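Local coordinates for protein prophage lambdalm01, antigen B (Listeria monocytogenes, PDB 4ACV) that is of unproven function but, as a putative tail termination protein encoded by a prophage and found in a six-chain assembly, probably caps the end of a phage tail tube, at residues R59-H64 with H112-F117; H63-E68 with V105-L110. One frame throughout, in Å; residues are numbered along the deposited sequence.

Contact 1: residues R59-H64 with H112-F117; sequences RFAIHH and HAKTSF
Two antiparallel strands, 55-66 and 110-122, run side by side in the sheet of this fold, and residues 59-64 pair with 112-117 in regular register. Phe60, Ile62 and His64 exchange paired backbone hydrogen bonds with Phe117, Thr115 and Ala113; Phe117 N to Phe60 O measures 2.8 Å. On the sheet face that carries Phe60, Ile62 and Phe117, Phe117 CB lies over the Phe60 ring in a CH-pi contact, 4.1 Å from its centroid. Phe60 CG sits between backbone N and carbonyl carbon (chi1 59°), which brings CE1 to 3.8 Å from Phe117 CD2, the two ring planes 32° apart. Ile62 CG1 meets the rim of the Phe117 ring at CE2, 4.0 Å away. A water joins Ile62 O to Thr115 OG1. On the opposite face, with Ala61 and Lys114, His63 ND1 and His112 NE2 share a nearly straight hydrogen bond of 2.8 Å, the two rings meeting rim to rim. Lys114, fully extended, runs alongside His63, its CD 3.7 Å from CE1 of that ring. Glu41 takes the other nitrogen of His63, fixing its rotation. Hydrogen-bonded and non-hydrogen-bonded pairs alternate as in any antiparallel sheet, here with helix 71-82 against Ile62 and Phe117.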
loop_
_atom_site.group_PDB
_atom_site.type_symbol
_atom_site.label_atom_id
_atom_site.label_comp_id
_atom_site.label_asym_id
_atom_site.label_seq_id
_atom_site.Cartn_x
_atom_site.Cartn_y
_atom_site.Cartn_z
ATOM N N ARG B 59 -6.423 -6.646 -17.054
ATOM C CA ARG B 59 -7.104 -7.195 -15.894
ATOM C C ARG B 59 -8.514 -6.628 -15.745
ATOM O O ARG B 59 -8.751 -5.431 -15.890
ATOM C CB ARG B 59 -6.286 -6.974 -14.628
ATOM C CG ARG B 59 -4.966 -7.724 -14.649
ATOM C CD ARG B 59 -4.084 -7.476 -13.416
ATOM N NE ARG B 59 -2.690 -7.691 -13.799
ATOM C CZ ARG B 59 -1.820 -6.721 -14.080
ATOM N NH1 ARG B 59 -2.171 -5.442 -13.968
ATOM N NH2 ARG B 59 -0.583 -7.030 -14.449
ATOM N N PHE B 60 -9.458 -7.510 -15.467
ATOM C CA PHE B 60 -10.826 -7.083 -15.248
ATOM C C PHE B 60 -11.474 -8.096 -14.323
ATOM O O PHE B 60 -10.933 -9.183 -14.090
ATOM C CB PHE B 60 -11.574 -6.976 -16.583
ATOM C CG PHE B 60 -11.619 -8.263 -17.347
ATOM C CD1 PHE B 60 -12.581 -9.228 -17.047
ATOM C CD2 PHE B 60 -10.696 -8.525 -18.350
ATOM C CE1 PHE B 60 -12.629 -10.429 -17.740
ATOM C CE2 PHE B 60 -10.736 -9.725 -19.051
ATOM C CZ PHE B 60 -11.712 -10.679 -18.746
ATOM N N ALA B 61 -12.629 -7.738 -13.787
ATOM C CA ALA B 61 -13.337 -8.620 -12.869
ATOM C C ALA B 61 -14.782 -8.780 -13.303
ATOM O O ALA B 61 -15.397 -7.839 -13.815
ATOM C CB ALA B 61 -13.270 -8.069 -11.437
ATOM N N ILE B 62 -15.325 -9.971 -13.109
ATOM C CA ILE B 62 -16.745 -10.177 -13.333
ATOM C C ILE B 62 -17.484 -10.105 -12.009
ATOM O O ILE B 62 -17.165 -10.848 -11.082
ATOM C CB ILE B 62 -17.033 -11.527 -13.988
ATOM C CG1 ILE B 62 -16.296 -11.627 -15.322
ATOM C CG2 ILE B 62 -18.535 -11.704 -14.179
ATOM C CD1 ILE B 62 -16.727 -10.578 -16.330
ATOM N N HIS B 63 -18.455 -9.194 -11.930
ATOM C CA HIS B 63 -19.307 -9.048 -10.757
ATOM C C HIS B 63 -20.664 -9.682 -10.999
ATOM O O HIS B 63 -21.433 -9.201 -11.819
ATOM C CB HIS B 63 -19.490 -7.574 -10.402
ATOM C CG HIS B 63 -18.231 -6.905 -9.959
ATOM N ND1 HIS B 63 -17.823 -6.885 -8.645
ATOM C CD2 HIS B 63 -17.279 -6.239 -10.659
ATOM C CE1 HIS B 63 -16.682 -6.226 -8.552
ATOM N NE2 HIS B 63 -16.334 -5.825 -9.760
ATOM N N HIS B 64 -20.945 -10.761 -10.280
ATOM C CA HIS B 64 -22.200 -11.498 -10.420
ATOM C C HIS B 64 -23.046 -11.373 -9.145
ATOM O O HIS B 64 -22.760 -12.023 -8.136
ATOM C CB HIS B 64 -21.895 -12.971 -10.735
ATOM C CG HIS B 64 -23.078 -13.762 -11.202
ATOM N ND1 HIS B 64 -23.902 -13.341 -12.227
ATOM C CD2 HIS B 64 -23.558 -14.968 -10.809
ATOM C CE1 HIS B 64 -24.845 -14.246 -12.433
ATOM N NE2 HIS B 64 -24.656 -15.244 -11.588
ATOM N N HIS B 112 -22.917 -11.356 -3.622
ATOM C CA HIS B 112 -22.029 -10.713 -4.563
ATOM C C HIS B 112 -20.836 -11.614 -4.845
ATOM O O HIS B 112 -20.033 -11.888 -3.957
ATOM C CB HIS B 112 -21.568 -9.356 -4.017
ATOM C CG HIS B 112 -20.569 -8.662 -4.894
ATOM N ND1 HIS B 112 -19.851 -7.561 -4.481
ATOM C CD2 HIS B 112 -20.168 -8.921 -6.164
ATOM C CE1 HIS B 112 -19.048 -7.171 -5.457
ATOM N NE2 HIS B 112 -19.222 -7.979 -6.486
ATOM N N ALA B 113 -20.738 -12.088 -6.083
ATOM C CA ALA B 113 -19.599 -12.895 -6.511
ATOM C C ALA B 113 -18.690 -12.110 -7.448
ATOM O O ALA B 113 -19.132 -11.513 -8.423
ATOM C CB ALA B 113 -20.055 -14.180 -7.169
ATOM N N LYS B 114 -17.406 -12.124 -7.132
ATOM C CA LYS B 114 -16.428 -11.366 -7.867
ATOM C C LYS B 114 -15.297 -12.284 -8.320
ATOM O O LYS B 114 -14.649 -12.930 -7.503
ATOM C CB LYS B 114 -15.884 -10.245 -6.984
ATOM C CG LYS B 114 -14.839 -9.414 -7.657
ATOM C CD LYS B 114 -14.285 -8.371 -6.709
ATOM C CE LYS B 114 -13.129 -7.637 -7.367
ATOM N NZ LYS B 114 -12.609 -6.565 -6.500
ATOM N N THR B 115 -15.067 -12.327 -9.629
ATOM C CA THR B 115 -14.039 -13.178 -10.212
ATOM C C THR B 115 -13.075 -12.338 -11.040
ATOM O O THR B 115 -13.485 -11.647 -11.968
ATOM C CB THR B 115 -14.669 -14.241 -11.124
ATOM O OG1 THR B 115 -15.589 -15.041 -10.367
ATOM C CG2 THR B 115 -13.584 -15.116 -11.756
ATOM N N SER B 116 -11.792 -12.409 -10.714
ATOM C CA SER B 116 -10.799 -11.571 -11.370
ATOM C C SER B 116 -9.943 -12.323 -12.367
ATOM O O SER B 116 -9.405 -13.399 -12.082
ATOM C CB SER B 116 -9.928 -10.839 -10.348
ATOM O OG SER B 116 -10.713 -9.904 -9.620
ATOM N N PHE B 117 -9.829 -11.726 -13.548
ATOM C CA PHE B 117 -9.077 -12.295 -14.658
ATOM C C PHE B 117 -7.927 -11.420 -15.115
ATOM O O PHE B 117 -7.934 -10.190 -14.961
ATOM C CB PHE B 117 -10.000 -12.512 -15.860
ATOM C CG PHE B 117 -11.024 -13.589 -15.654
ATOM C CD1 PHE B 117 -10.695 -14.927 -15.868
ATOM C CD2 PHE B 117 -12.315 -13.272 -15.259
ATOM C CE1 PHE B 117 -11.640 -15.930 -15.688
ATOM C CE2 PHE B 117 -13.267 -14.268 -15.078
ATOM C CZ PHE B 117 -12.929 -15.599 -15.294
HETATM O O HOH W 1 -18.138 -13.470 -10.682
#

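Contact 2: residues H63-E68 with V105-L110; sequences HHYTNE and VKENTL
Thr66 O is approached by two atoms of Leu110: CA lies 3.5 Å from it in a CA-H...O contact, and the methyl CD2 is 3.7 Å away. Glu107 reaches across to Tyr65 with one carboxylate oxygen while the other is held elsewhere: OE2 is hydrogen-bonded to ND1 of His112, and OE1 lies in the plane of the Tyr65 ring, at its edge, 3.6 Å from CE2. Glu107 CG stands beside the backbone N (chi1 -74°) and the chain runs extended beyond it, which carries the carboxylate to the ring, its plane turned 64° from that of the phenol. His112 also stacks on Tyr65, so the tyrosine meets the acid at its rim and the imidazole across a face. Leu110 takes up the contact next: its CD1 is 4.2 Å from Tyr65 CD2 and its CD2 3.7 Å from Asn67 ND2. Residues 107-110 form a type II' beta turn, closing the hairpin between strands 101-107 and 110-122; Glu107 N to Leu110 O, 2.8 Å, and Leu110 N to Glu107 O, 2.9 Å, pin its base. The end of strand 55-66 passes beside this turn. There Thr66 OG1 donates to Glu68 O of the following loop at 2.7 Å, from above the carbonyl plane, tying down the loop. Val33 and Pro36 pack against Leu110 from the loop before strand 37-48.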
loop_
_atom_site.group_PDB
_atom_site.type_symbol
_atom_site.label_atom_id
_atom_site.label_comp_id
_atom_site.label_asym_id
_atom_site.label_seq_id
_atom_site.Cartn_x
_atom_site.Cartn_y
_atom_site.Cartn_z
ATOM N N HIS B 63 -18.455 -9.194 -11.930
ATOM C CA HIS B 63 -19.307 -9.048 -10.757
ATOM C C HIS B 63 -20.664 -9.682 -10.999
ATOM O O HIS B 63 -21.433 -9.201 -11.819
ATOM C CB HIS B 63 -19.490 -7.574 -10.402
ATOM C CG HIS B 63 -18.231 -6.905 -9.959
ATOM N ND1 HIS B 63 -17.823 -6.885 -8.645
ATOM C CD2 HIS B 63 -17.279 -6.239 -10.659
ATOM C CE1 HIS B 63 -16.682 -6.226 -8.552
ATOM N NE2 HIS B 63 -16.334 -5.825 -9.760
ATOM N N HIS B 64 -20.945 -10.761 -10.280
ATOM C CA HIS B 64 -22.200 -11.498 -10.420
ATOM C C HIS B 64 -23.046 -11.373 -9.145
ATOM O O HIS B 64 -22.760 -12.023 -8.136
ATOM C CB HIS B 64 -21.895 -12.971 -10.735
ATOM C CG HIS B 64 -23.078 -13.762 -11.202
ATOM N ND1 HIS B 64 -23.902 -13.341 -12.227
ATOM C CD2 HIS B 64 -23.558 -14.968 -10.809
ATOM C CE1 HIS B 64 -24.845 -14.246 -12.433
ATOM N NE2 HIS B 64 -24.656 -15.244 -11.588
ATOM N N TYR B 65 -24.073 -10.522 -9.194
ATOM C CA TYR B 65 -25.006 -10.350 -8.073
ATOM C C TYR B 65 -26.276 -11.153 -8.287
ATOM O O TYR B 65 -26.919 -11.041 -9.325
ATOM C CB TYR B 65 -25.410 -8.887 -7.905
ATOM C CG TYR B 65 -24.301 -7.947 -7.536
ATOM C CD1 TYR B 65 -23.451 -7.434 -8.508
ATOM C CD2 TYR B 65 -24.117 -7.545 -6.218
ATOM C CE1 TYR B 65 -22.433 -6.549 -8.173
ATOM C CE2 TYR B 65 -23.107 -6.663 -5.874
ATOM C CZ TYR B 65 -22.266 -6.167 -6.858
ATOM O OH TYR B 65 -21.256 -5.284 -6.531
ATOM N N THR B 66 -26.657 -11.933 -7.288
ATOM C CA THR B 66 -27.848 -12.759 -7.375
ATOM C C THR B 66 -28.576 -12.737 -6.042
ATOM O O THR B 66 -27.989 -12.408 -5.012
ATOM C CB THR B 66 -27.475 -14.204 -7.695
ATOM O OG1 THR B 66 -26.381 -14.591 -6.858
ATOM C CG2 THR B 66 -27.054 -14.331 -9.142
ATOM N N ASN B 67 -29.855 -13.085 -6.070
ATOM C CA ASN B 67 -30.659 -13.174 -4.853
ATOM C C ASN B 67 -30.129 -14.198 -3.847
ATOM O O ASN B 67 -30.408 -14.114 -2.649
ATOM C CB ASN B 67 -32.097 -13.522 -5.216
ATOM C CG ASN B 67 -32.824 -12.367 -5.837
ATOM O OD1 ASN B 67 -33.739 -12.553 -6.638
ATOM N ND2 ASN B 67 -32.418 -11.155 -5.475
ATOM N N GLU B 68 -29.382 -15.175 -4.350
ATOM C CA GLU B 68 -28.797 -16.211 -3.508
ATOM C C GLU B 68 -27.648 -16.909 -4.236
ATOM O O GLU B 68 -27.377 -16.611 -5.393
ATOM C CB GLU B 68 -29.863 -17.223 -3.108
ATOM C CG GLU B 68 -30.358 -18.059 -4.248
ATOM C CD GLU B 68 -31.541 -18.901 -3.843
ATOM O OE1 GLU B 68 -32.285 -18.474 -2.935
ATOM O OE2 GLU B 68 -31.726 -19.989 -4.427
ATOM N N VAL B 105 -19.423 -12.655 -1.235
ATOM C CA VAL B 105 -19.810 -11.909 -0.049
ATOM C C VAL B 105 -21.279 -11.475 -0.086
ATOM O O VAL B 105 -21.835 -11.209 -1.147
ATOM C CB VAL B 105 -18.865 -10.687 0.153
ATOM C CG1 VAL B 105 -18.964 -9.743 -1.026
ATOM C CG2 VAL B 105 -19.177 -9.960 1.454
ATOM N N LYS B 106 -21.904 -11.422 1.087
ATOM C CA LYS B 106 -23.265 -10.918 1.217
ATOM C C LYS B 106 -23.285 -9.388 1.266
ATOM O O LYS B 106 -22.539 -8.773 2.033
ATOM C CB LYS B 106 -23.924 -11.491 2.474
ATOM C CG LYS B 106 -25.218 -10.784 2.901
ATOM C CD LYS B 106 -25.845 -11.489 4.107
ATOM C CE LYS B 106 -27.165 -10.850 4.534
ATOM N NZ LYS B 106 -26.972 -9.407 4.818
ATOM N N GLU B 107 -24.138 -8.784 0.445
ATOM C CA GLU B 107 -24.328 -7.336 0.462
ATOM C C GLU B 107 -25.803 -6.968 0.541
ATOM O O GLU B 107 -26.533 -7.072 -0.442
ATOM C CB GLU B 107 -23.677 -6.688 -0.755
ATOM C CG GLU B 107 -22.172 -6.635 -0.652
ATOM C CD GLU B 107 -21.532 -6.040 -1.878
ATOM O OE1 GLU B 107 -22.254 -5.378 -2.657
ATOM O OE2 GLU B 107 -20.307 -6.238 -2.060
ATOM N N ASN B 108 -26.231 -6.531 1.720
ATOM C CA ASN B 108 -27.641 -6.302 1.977
ATOM C C ASN B 108 -28.409 -7.590 1.735
ATOM O O ASN B 108 -28.323 -8.535 2.513
ATOM C CB ASN B 108 -28.179 -5.181 1.086
ATOM N N THR B 109 -29.139 -7.635 0.629
ATOM C CA THR B 109 -29.965 -8.793 0.318
ATOM C C THR B 109 -29.455 -9.553 -0.912
ATOM O O THR B 109 -30.137 -10.415 -1.452
ATOM C CB THR B 109 -31.439 -8.373 0.117
ATOM O OG1 THR B 109 -31.491 -7.180 -0.680
ATOM C CG2 THR B 109 -32.105 -8.100 1.467
ATOM N N LEU B 110 -28.247 -9.233 -1.353
ATOM C CA LEU B 110 -27.685 -9.903 -2.524
ATOM C C LEU B 110 -26.450 -10.711 -2.167
ATOM O O LEU B 110 -25.733 -10.394 -1.217
ATOM C CB LEU B 110 -27.356 -8.890 -3.628
ATOM C CG LEU B 110 -28.555 -8.123 -4.204
ATOM C CD1 LEU B 110 -28.119 -6.912 -5.038
ATOM C CD2 LEU B 110 -29.469 -9.051 -5.009
#

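In the fold
Contact 1 is buried near the middle of the chain, whereas contact 2 lies about 18 Å from the chain's centre, at the end of the same sheet, and is only partly buried. Both use strand 55-66 and share His63 and His64, and their centres are about 13 Å apart. In contact 1 the strands are joined by regular backbone bonds, with apolar and aromatic packing on one face and polar side chains on the other; in contact 2 the end of strand 55-66 meets the turn of the 101-107/110-122 hairpin mainly through side chains, with no backbone hydrogen bond between the segments. His112, on strand 110-122, bridges them by reaching residues of both, and its backbone N probably hydrogen-bonds to Val105 O.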